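Local coordinates for protein extracellular ligand-binding receptor (Rhodopseudomonas palustris, PDB 4F06) that probably serves as the solute-binding component of an ABC transporter, capturing lignin-derived aromatic acids such as p-hydroxybenzoate for uptake, at residues A77-T82 / V97-M102; A105-T110 / S120-Q125; I116-F121 / T333-Q338. One frame throughout, in Å; residues are numbered along the deposited sequence. Where two conformers were deposited one is given.

Contact 1: A77-T82 / V97-M102; sequences AGLYFT and VPMVVM. With PHB (p-hydroxybenzoic acid), chain B.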
loop_
_atom_site.group_PDB
_atom_site.type_symbol
_atom_site.label_atom_id
_atom_site.label_comp_id
_atom_site.label_asym_id
_atom_site.label_seq_id
_atom_site.Cartn_x
_atom_site.Cartn_y
_atom_site.Cartn_z
ATOM N N ALA A 77 -5.176 -0.963 -13.956
ATOM C CA ALA A 77 -4.754 -0.335 -12.709
ATOM C C ALA A 77 -5.342 -1.083 -11.539
ATOM O O ALA A 77 -6.342 -1.805 -11.684
ATOM C CB ALA A 77 -5.218 1.124 -12.625
ATOM N N GLY A 78 -4.730 -0.898 -10.370
ATOM C CA GLY A 78 -5.322 -1.396 -9.126
ATOM C C GLY A 78 -4.464 -2.468 -8.521
ATOM O O GLY A 78 -3.237 -2.287 -8.360
ATOM N N LEU A 79 -5.104 -3.608 -8.231
ATOM C CA LEU A 79 -4.465 -4.857 -7.751
ATOM C C LEU A 79 -4.078 -4.736 -6.293
ATOM O O LEU A 79 -2.951 -4.323 -5.936
ATOM C CB LEU A 79 -3.310 -5.359 -8.654
ATOM C CG LEU A 79 -3.684 -5.818 -10.072
ATOM C CD1 LEU A 79 -4.627 -7.031 -10.005
ATOM C CD2 LEU A 79 -4.215 -4.713 -10.975
ATOM N N TYR A 80 -5.018 -5.108 -5.434
ATOM C CA TYR A 80 -4.763 -5.063 -4.006
ATOM C C TYR A 80 -3.700 -6.113 -3.580
ATOM O O TYR A 80 -2.746 -5.786 -2.854
ATOM C CB TYR A 80 -6.065 -5.295 -3.234
ATOM C CG TYR A 80 -5.956 -4.966 -1.766
ATOM C CD1 TYR A 80 -5.662 -3.659 -1.355
ATOM C CD2 TYR A 80 -6.129 -5.960 -0.786
ATOM C CE1 TYR A 80 -5.529 -3.352 0.001
ATOM C CE2 TYR A 80 -6.045 -5.662 0.582
ATOM C CZ TYR A 80 -5.731 -4.361 0.961
ATOM O OH TYR A 80 -5.574 -3.989 2.286
ATOM N N PHE A 81 -3.887 -7.372 -4.017
ATOM C CA PHE A 81 -3.036 -8.455 -3.550
ATOM C C PHE A 81 -1.891 -8.778 -4.513
ATOM O O PHE A 81 -2.110 -8.914 -5.730
ATOM C CB PHE A 81 -3.880 -9.722 -3.325
ATOM C CG PHE A 81 -4.860 -9.615 -2.157
ATOM C CD1 PHE A 81 -4.360 -9.602 -0.860
ATOM C CD2 PHE A 81 -6.229 -9.555 -2.367
ATOM C CE1 PHE A 81 -5.218 -9.527 0.225
ATOM C CE2 PHE A 81 -7.092 -9.485 -1.272
ATOM C CZ PHE A 81 -6.589 -9.486 0.033
ATOM N N THR A 82 -0.750 -9.026 -3.916
ATOM C CA THR A 82 0.420 -9.446 -4.712
ATOM C C THR A 82 0.149 -10.596 -5.695
ATOM O O THR A 82 0.497 -10.474 -6.852
ATOM C CB THR A 82 1.602 -9.761 -3.778
ATOM O OG1 THR A 82 2.192 -8.556 -3.316
ATOM C CG2 THR A 82 2.692 -10.582 -4.470
ATOM N N VAL A 97 -0.623 -3.111 -23.022
ATOM C CA VAL A 97 -1.420 -2.386 -22.036
ATOM C C VAL A 97 -0.589 -2.230 -20.739
ATOM O O VAL A 97 -0.282 -3.199 -20.070
ATOM C CB VAL A 97 -2.709 -3.174 -21.730
ATOM C CG1 VAL A 97 -3.505 -2.596 -20.568
ATOM C CG2 VAL A 97 -3.611 -3.244 -22.991
ATOM N N PRO A 98 -0.239 -0.970 -20.358
ATOM C CA PRO A 98 0.456 -0.810 -19.077
ATOM C C PRO A 98 -0.459 -1.044 -17.887
ATOM O O PRO A 98 -1.680 -0.918 -18.011
ATOM C CB PRO A 98 0.924 0.656 -19.100
ATOM C CG PRO A 98 0.918 1.031 -20.589
ATOM C CD PRO A 98 -0.253 0.274 -21.166
HETATM N N MSE A 99 0.156 -1.339 -16.739
HETATM C CA MSE A 99 -0.563 -1.523 -15.484
HETATM C C MSE A 99 0.032 -0.606 -14.442
HETATM O O MSE A 99 1.247 -0.632 -14.151
HETATM C CB MSE A 99 -0.479 -2.979 -15.017
HETATM C CG MSE A 99 -1.195 -3.219 -13.661
HETATM SE SE MSE A 99 -1.348 -5.127 -13.146
HETATM C CE MSE A 99 0.491 -5.650 -12.793
ATOM N N VAL A 100 -0.859 0.190 -13.839
ATOM C CA VAL A 100 -0.473 1.044 -12.717
ATOM C C VAL A 100 -0.912 0.372 -11.422
ATOM O O VAL A 100 -2.101 0.281 -11.114
ATOM C CB VAL A 100 -1.153 2.424 -12.856
ATOM C CG1 VAL A 100 -0.678 3.308 -11.703
ATOM C CG2 VAL A 100 -0.783 3.067 -14.199
ATOM N N VAL A 101 0.055 -0.190 -10.706
ATOM C CA VAL A 101 -0.239 -0.930 -9.492
ATOM C C VAL A 101 -0.493 0.080 -8.378
ATOM O O VAL A 101 0.361 0.929 -8.078
ATOM C CB VAL A 101 0.919 -1.896 -9.124
ATOM C CG1 VAL A 101 0.726 -2.535 -7.760
ATOM C CG2 VAL A 101 1.025 -2.968 -10.199
HETATM N N MSE A 102 -1.663 -0.053 -7.733
HETATM C CA MSE A 102 -2.100 0.891 -6.728
HETATM C C MSE A 102 -2.129 0.306 -5.330
HETATM O O MSE A 102 -2.598 0.964 -4.395
HETATM C CB MSE A 102 -3.448 1.467 -7.084
HETATM C CG MSE A 102 -3.481 2.299 -8.354
HETATM SE SE MSE A 102 -5.322 2.617 -8.950
HETATM C CE MSE A 102 -4.980 3.957 -10.308
HETATM C "C1'" PHB B . -0.136 -7.286 -1.019
HETATM O "O1'" PHB B . 0.876 -6.969 -1.659
HETATM O "O2'" PHB B . -0.742 -8.399 -1.193
HETATM C C1 PHB B . -0.620 -6.343 0.037
HETATM C C2 PHB B . 0.275 -5.442 0.645
HETATM C C3 PHB B . -0.155 -4.609 1.651
HETATM C C4 PHB B . -1.456 -4.672 2.102
HETATM C C5 PHB B . -2.346 -5.555 1.524
HETATM C C6 PHB B . -1.942 -6.406 0.503
HETATM O O4 PHB B . -1.911 -3.912 3.118
#

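Contact 2: A105-T110 / S120-Q125; sequences ATSSIT and SFTMFQ. With PHB (p-hydroxybenzoic acid), chain B.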
loop_
_atom_site.group_PDB
_atom_site.type_symbol
_atom_site.label_atom_id
_atom_site.label_comp_id
_atom_site.label_asym_id
_atom_site.label_seq_id
_atom_site.Cartn_x
_atom_site.Cartn_y
_atom_site.Cartn_z
ATOM N N ALA A 105 2.441 -4.884 -3.052
ATOM C CA ALA A 105 3.608 -4.173 -2.514
ATOM C C ALA A 105 4.870 -5.061 -2.525
ATOM O O ALA A 105 5.908 -4.681 -1.964
ATOM C CB ALA A 105 3.302 -3.710 -1.100
ATOM N N THR A 106 4.835 -6.248 -3.139
ATOM C CA THR A 106 6.036 -7.127 -3.173
ATOM C C THR A 106 7.019 -6.492 -4.179
ATOM O O THR A 106 6.651 -6.107 -5.306
ATOM C CB THR A 106 5.614 -8.546 -3.552
ATOM O OG1 THR A 106 4.791 -9.039 -2.482
ATOM C CG2 THR A 106 6.814 -9.499 -3.724
ATOM N N SER A 107 8.294 -6.423 -3.784
ATOM C CA SER A 107 9.273 -5.668 -4.601
ATOM C C SER A 107 9.347 -6.182 -6.027
ATOM O O SER A 107 9.380 -5.385 -6.959
ATOM C CB SER A 107 10.674 -5.731 -3.970
ATOM O OG SER A 107 10.761 -4.931 -2.812
ATOM N N SER A 108 9.398 -7.498 -6.220
ATOM C CA SER A 108 9.655 -8.049 -7.541
ATOM C C SER A 108 8.527 -7.843 -8.542
ATOM O O SER A 108 8.727 -8.138 -9.719
ATOM C CB SER A 108 9.981 -9.537 -7.461
ATOM O OG SER A 108 8.844 -10.228 -6.957
ATOM N N ILE A 109 7.349 -7.354 -8.129
ATOM C CA ILE A 109 6.255 -7.197 -9.099
ATOM C C ILE A 109 6.721 -6.342 -10.279
ATOM O O ILE A 109 6.385 -6.632 -11.420
ATOM C CB ILE A 109 5.027 -6.594 -8.417
ATOM C CG1 ILE A 109 4.419 -7.596 -7.418
ATOM C CG2 ILE A 109 3.993 -6.160 -9.468
ATOM C CD1 ILE A 109 3.303 -7.017 -6.560
ATOM N N THR A 110 7.450 -5.243 -10.041
ATOM C CA THR A 110 7.838 -4.353 -11.153
ATOM C C THR A 110 8.797 -5.044 -12.129
ATOM O O THR A 110 8.875 -4.611 -13.270
ATOM C CB THR A 110 8.443 -3.031 -10.633
ATOM O OG1 THR A 110 9.522 -3.357 -9.738
ATOM C CG2 THR A 110 7.425 -2.165 -9.916
ATOM N N SER A 120 1.961 2.804 -5.165
ATOM C CA SER A 120 1.640 2.498 -3.774
ATOM C C SER A 120 2.906 2.553 -2.921
ATOM O O SER A 120 3.280 3.650 -2.460
ATOM C CB SER A 120 0.893 1.165 -3.668
ATOM O OG SER A 120 1.699 0.114 -4.250
ATOM N N PHE A 121 3.605 1.412 -2.740
ATOM C CA PHE A 121 4.728 1.290 -1.792
ATOM C C PHE A 121 5.277 -0.088 -1.997
ATOM O O PHE A 121 4.627 -0.948 -2.618
ATOM C CB PHE A 121 4.273 1.509 -0.313
ATOM C CG PHE A 121 3.138 0.567 0.119
ATOM C CD1 PHE A 121 1.812 0.907 -0.250
ATOM C CD2 PHE A 121 3.368 -0.591 0.852
ATOM C CE1 PHE A 121 0.735 0.094 0.155
ATOM C CE2 PHE A 121 2.303 -1.412 1.248
ATOM C CZ PHE A 121 1.010 -1.076 0.873
ATOM N N THR A 122 6.447 -0.348 -1.423
ATOM C CA THR A 122 6.889 -1.751 -1.231
ATOM C C THR A 122 7.079 -2.069 0.235
ATOM O O THR A 122 7.209 -1.176 1.100
ATOM C CB THR A 122 8.154 -2.176 -2.022
ATOM O OG1 THR A 122 9.312 -1.663 -1.358
ATOM C CG2 THR A 122 8.065 -1.737 -3.462
HETATM N N MSE A 123 7.056 -3.350 0.550
HETATM C CA MSE A 123 7.295 -3.774 1.913
HETATM C C MSE A 123 8.696 -3.418 2.388
HETATM O O MSE A 123 8.878 -2.927 3.484
HETATM C CB MSE A 123 7.045 -5.270 2.062
HETATM C CG MSE A 123 5.619 -5.677 1.656
HETATM SE SE MSE A 123 4.211 -4.697 2.568
HETATM C CE MSE A 123 4.815 -4.976 4.371
ATOM N N PHE A 124 9.713 -3.659 1.555
ATOM C CA PHE A 124 11.055 -3.229 1.940
ATOM C C PHE A 124 11.149 -1.726 2.200
ATOM O O PHE A 124 11.829 -1.280 3.130
ATOM C CB PHE A 124 12.034 -3.575 0.800
ATOM C CG PHE A 124 12.752 -4.885 0.986
ATOM C CD1 PHE A 124 12.142 -6.100 0.614
ATOM C CD2 PHE A 124 14.094 -4.934 1.432
ATOM C CE1 PHE A 124 12.841 -7.301 0.772
ATOM C CE2 PHE A 124 14.759 -6.154 1.560
ATOM C CZ PHE A 124 14.130 -7.333 1.232
ATOM N N GLN A 125 10.467 -0.951 1.355
ATOM C CA GLN A 125 10.500 0.499 1.466
ATOM C C GLN A 125 10.015 0.982 2.840
ATOM O O GLN A 125 10.657 1.829 3.458
ATOM C CB GLN A 125 9.630 1.081 0.357
ATOM C CG GLN A 125 9.668 2.610 0.231
ATOM C CD GLN A 125 8.899 3.007 -1.019
ATOM O OE1 GLN A 125 7.777 2.514 -1.275
ATOM N NE2 GLN A 125 9.491 3.873 -1.823
HETATM C "C1'" PHB B . -0.136 -7.286 -1.019
HETATM O "O1'" PHB B . 0.876 -6.969 -1.659
HETATM O "O2'" PHB B . -0.742 -8.399 -1.193
HETATM C C1 PHB B . -0.620 -6.343 0.037
HETATM C C2 PHB B . 0.275 -5.442 0.645
HETATM C C3 PHB B . -0.155 -4.609 1.651
HETATM C C4 PHB B . -1.456 -4.672 2.102
HETATM C C5 PHB B . -2.346 -5.555 1.524
HETATM C C6 PHB B . -1.942 -6.406 0.503
HETATM O O4 PHB B . -1.911 -3.912 3.118
HETATM O O HOH W 1 9.056 -5.256 -0.714
#

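Contact 3: I116-F121 / T333-Q338; sequences IVRTSF and TRHITQ. With SO4 (sulfate ion), chain G.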
loop_
_atom_site.group_PDB
_atom_site.type_symbol
_atom_site.label_atom_id
_atom_site.label_comp_id
_atom_site.label_asym_id
_atom_site.label_seq_id
_atom_site.Cartn_x
_atom_site.Cartn_y
_atom_site.Cartn_z
ATOM N N ILE A 116 4.827 -2.063 -16.133
ATOM C CA ILE A 116 4.242 -1.816 -14.834
ATOM C C ILE A 116 4.884 -0.555 -14.208
ATOM O O ILE A 116 6.115 -0.355 -14.272
ATOM C CB ILE A 116 4.522 -3.011 -13.883
ATOM C CG1 ILE A 116 3.699 -4.191 -14.321
ATOM C CG2 ILE A 116 4.193 -2.625 -12.430
ATOM C CD1 ILE A 116 4.081 -5.482 -13.643
ATOM N N VAL A 117 4.042 0.304 -13.632
ATOM C CA VAL A 117 4.523 1.368 -12.745
ATOM C C VAL A 117 3.721 1.314 -11.473
ATOM O O VAL A 117 2.544 0.981 -11.533
ATOM C CB VAL A 117 4.468 2.749 -13.454
ATOM C CG1 VAL A 117 3.035 3.100 -13.874
ATOM C CG2 VAL A 117 5.115 3.869 -12.626
ATOM N N ARG A 118 4.341 1.584 -10.323
ATOM C CA ARG A 118 3.653 1.383 -9.040
ATOM C C ARG A 118 3.600 2.694 -8.268
ATOM O O ARG A 118 4.633 3.330 -8.052
ATOM C CB ARG A 118 4.370 0.279 -8.223
ATOM C CG ARG A 118 3.786 0.115 -6.824
ATOM C CD ARG A 118 4.088 -1.254 -6.230
ATOM N NE ARG A 118 5.501 -1.616 -6.376
ATOM C CZ ARG A 118 5.943 -2.876 -6.214
ATOM N NH1 ARG A 118 5.058 -3.839 -5.843
ATOM N NH2 ARG A 118 7.223 -3.178 -6.419
ATOM N N THR A 119 2.381 3.072 -7.819
ATOM C CA THR A 119 2.187 4.331 -7.072
ATOM C C THR A 119 1.802 4.045 -5.619
ATOM O O THR A 119 1.407 4.997 -4.901
ATOM C CB THR A 119 1.095 5.209 -7.728
ATOM O OG1 THR A 119 -0.090 4.422 -7.834
ATOM C CG2 THR A 119 1.533 5.674 -9.117
ATOM N N SER A 120 1.961 2.804 -5.165
ATOM C CA SER A 120 1.640 2.498 -3.774
ATOM C C SER A 120 2.906 2.553 -2.921
ATOM O O SER A 120 3.280 3.650 -2.460
ATOM C CB SER A 120 0.893 1.165 -3.668
ATOM O OG SER A 120 1.699 0.114 -4.250
ATOM N N PHE A 121 3.605 1.412 -2.740
ATOM C CA PHE A 121 4.728 1.290 -1.792
ATOM C C PHE A 121 5.277 -0.088 -1.997
ATOM O O PHE A 121 4.627 -0.948 -2.618
ATOM C CB PHE A 121 4.273 1.509 -0.313
ATOM C CG PHE A 121 3.138 0.567 0.119
ATOM C CD1 PHE A 121 1.812 0.907 -0.250
ATOM C CD2 PHE A 121 3.368 -0.591 0.852
ATOM C CE1 PHE A 121 0.735 0.094 0.155
ATOM C CE2 PHE A 121 2.303 -1.412 1.248
ATOM C CZ PHE A 121 1.010 -1.076 0.873
ATOM N N THR A 333 13.519 1.245 -11.452
ATOM C CA THR A 333 12.586 0.241 -10.916
ATOM C C THR A 333 11.133 0.437 -11.319
ATOM O O THR A 333 10.348 -0.488 -11.179
ATOM C CB THR A 333 12.657 0.225 -9.388
ATOM O OG1 THR A 333 12.287 1.534 -8.913
ATOM C CG2 THR A 333 14.033 -0.176 -8.878
ATOM N N ARG A 334 10.764 1.632 -11.768
ATOM C CA ARG A 334 9.372 1.996 -12.065
ATOM C C ARG A 334 8.508 1.975 -10.796
ATOM O O ARG A 334 7.287 1.877 -10.869
ATOM C CB ARG A 334 8.771 1.148 -13.221
ATOM C CG ARG A 334 9.325 1.601 -14.561
ATOM C CD ARG A 334 9.043 0.541 -15.653
ATOM N NE ARG A 334 9.905 -0.644 -15.506
ATOM C CZ ARG A 334 9.555 -1.826 -15.031
ATOM N NH1 ARG A 334 8.349 -2.048 -14.567
ATOM N NH2 ARG A 334 10.441 -2.815 -15.028
ATOM N N HIS A 335 9.160 2.144 -9.654
ATOM C CA HIS A 335 8.473 2.238 -8.360
ATOM C C HIS A 335 8.545 3.661 -7.802
ATOM O O HIS A 335 9.553 4.374 -8.007
ATOM C CB HIS A 335 9.111 1.256 -7.359
ATOM C CG HIS A 335 8.399 1.286 -6.067
ATOM N ND1 HIS A 335 7.103 0.836 -5.919
ATOM C CD2 HIS A 335 8.750 1.887 -4.871
ATOM C CE1 HIS A 335 6.678 1.133 -4.676
ATOM N NE2 HIS A 335 7.670 1.763 -4.018
ATOM N N ILE A 336 7.514 4.064 -7.066
ATOM C CA ILE A 336 7.459 5.422 -6.464
ATOM C C ILE A 336 8.447 5.565 -5.296
ATOM O O ILE A 336 8.334 4.898 -4.278
ATOM C CB ILE A 336 5.992 5.717 -6.069
ATOM C CG1 ILE A 336 5.818 7.196 -5.709
ATOM C CG2 ILE A 336 5.456 4.766 -4.999
ATOM C CD1 ILE A 336 4.370 7.662 -5.714
ATOM N N THR A 337 9.432 6.481 -5.479
ATOM C CA THR A 337 10.291 6.906 -4.391
ATOM C C THR A 337 9.533 7.924 -3.545
ATOM O O THR A 337 8.893 8.823 -4.097
ATOM C CB THR A 337 11.563 7.528 -4.964
ATOM O OG1 THR A 337 12.296 6.460 -5.561
ATOM C CG2 THR A 337 12.436 8.167 -3.867
ATOM N N GLN A 338 9.575 7.791 -2.226
ATOM C CA GLN A 338 8.697 8.601 -1.378
ATOM C C GLN A 338 9.231 8.600 0.032
ATOM O O GLN A 338 9.964 7.707 0.488
ATOM C CB GLN A 338 7.280 8.013 -1.402
ATOM C CG GLN A 338 7.184 6.570 -0.839
ATOM C CD GLN A 338 5.834 5.981 -1.172
ATOM O OE1 GLN A 338 4.877 6.716 -1.350
ATOM N NE2 GLN A 338 5.729 4.639 -1.246
HETATM S S SO4 G . 12.990 -1.887 -17.828
HETATM O O1 SO4 G . 11.811 -2.401 -18.575
HETATM O O2 SO4 G . 14.265 -2.200 -18.521
HETATM O O3 SO4 G . 12.894 -0.421 -17.668
HETATM O O4 SO4 G . 13.065 -2.589 -16.481
#

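Contact 1: A77-T82 / V97-M102
The carbonyl oxygen of G78 is approached by two groups of the next strand: M102 N donates to G78 O over 2.8 Å in a practically straight bond (177°), and the CA-H of V101 points at the same oxygen. This is the parallel pairing of strands 75-78 and 99-101, neighbours in the first-lobe sheet of a periplasmic binding protein. One step back, G78 N gives its hydrogen to V100 O at 3.0 Å, and A77 CA lies close to that acceptor too. The backbone angles of G78 by themselves call for glycine, since a CB would jam against the carbonyl oxygen of A77. M102 turns CG anti to its carbonyl carbon (chi1 -64°) and then runs extended, which carries SE past G78 and brings CE to 3.7 Å from A77 CB. Among the next side chains, L79 and M99 cross at about a right angle, with L79 CD2 3.6 Å from M99 SE; helix 82-88 packs against both. Beyond G78 the chain leaves the sheet for the ligand. The Y80 ring offers one face to p-hydroxybenzoate, offset toward the rim, with CZ 3.6 Å from PHB C5, while Y80 CD2 sits over the centre of the F81 ring. F81 is the N-cap of helix 82-88, whose start would probably favour a negative carboxylate. T82 holds both carboxylate oxygens: T82 N donates to PHB O2' at 2.8 Å, and T82 OG1 to PHB O1' at 2.6 Å.

Contact 2: A105-T110 / S120-Q125
The A105 methyl touches the F121 ring, its CB 3.4 Å from F121 CE2, at the point where strand 116-118 gives way to helix 123-136, a helix started by a T122-Q125 capping box. A105 lines the pocket with its backbone: A105 N donates to PHB O1' at 3.0 Å. Its methyl also meets the selenium of M123, whose chain folds back at chi2 and chi3. The A105 carbonyl serves the helix start, with M123 N donating to A105 O at 3.1 Å and the CA-H of T122 close by. F121 holds CG between its backbone N and carbonyl carbon (chi1 56°), and from there the ring reaches past A105 until CZ lies 3.8 Å from PHB C3, the ligand meeting the ring's edge. Shortening F121 to an alanine is likely to strip the A105 methyl and the C3 side of the ligand ring of their neighbour, opening a gap beside both. Further along, S107 reaches the helix through water: water 1 donates to S107 OG at 2.7 Å and accepts from F124 N at 2.9 Å. The hydroxyls of S107 and T122 both bond D365 OD1, outside these segments. In the capping box the two bonds run in opposite senses, Q125 N to T122 OG1 at 3.0 Å and T122 N to Q125 OE1 at 3.2 Å.

Contact 3: I116-F121 / T333-Q338
R118 and H335 both set CG anti to the backbone N (chi1 174° and -177°), and a bend at chi3 of R118 then swings its NE to the imidazole. R118 NE donates to H335 ND1 at 3.0 Å, tilted out of the ring plane; guanidinium and imidazole stand 77° apart. The other imidazole nitrogen, NE2, bonds Q125 OE1, while R118 NH1 reaches A104 O and T106 O, so the arginine ties down the chain next to the ligand pocket. Behind these side chains the backbones form a single beta bridge, with R118 N donating to R334 O at 3.0 Å and I336 N weakly to R118 O. It joins the edge strand of the first-lobe sheet, 116-118, to the chain leading into strand 336-348, which belongs to the other sheet. At one end R334 NH1 donates to I116 O at 2.8 Å, in the guanidinium plane; R334 NH2 holds O4 of a sulfate, probably from the crystallisation liquor, at 3.0 Å. I336 CG2 packs 3.5 Å from S120 O. At the other end Q338 NE2 donates at 2.9 Å to S120 O, in the carbonyl plane on a lone pair, while Q338 OE1 bonds R324 NH1.

Overall arrangement
Contact 1 closes before the other two open; contacts 2 and 3 overlap at S120 and F121, on the chain leading into helix 123-136, and contact 3 then reaches the far-off 333-338. Contacts 1 and 3, centres about 11 Å apart, meet where strands 99-101 and 116-118 lie side by side in the first-lobe sheet, V101 hydrogen-bonded through its backbone to V117 and T119. Contact 2 lies about 12 Å from contact 1 and 8 Å from contact 3. Contacts 1 and 2 both bind the p-hydroxybenzoate carboxylate, while contact 3 brings in a distant segment of the second sheet, consistent with the lobe crossovers of leucine-binding-type proteins lying beside the ligand cleft.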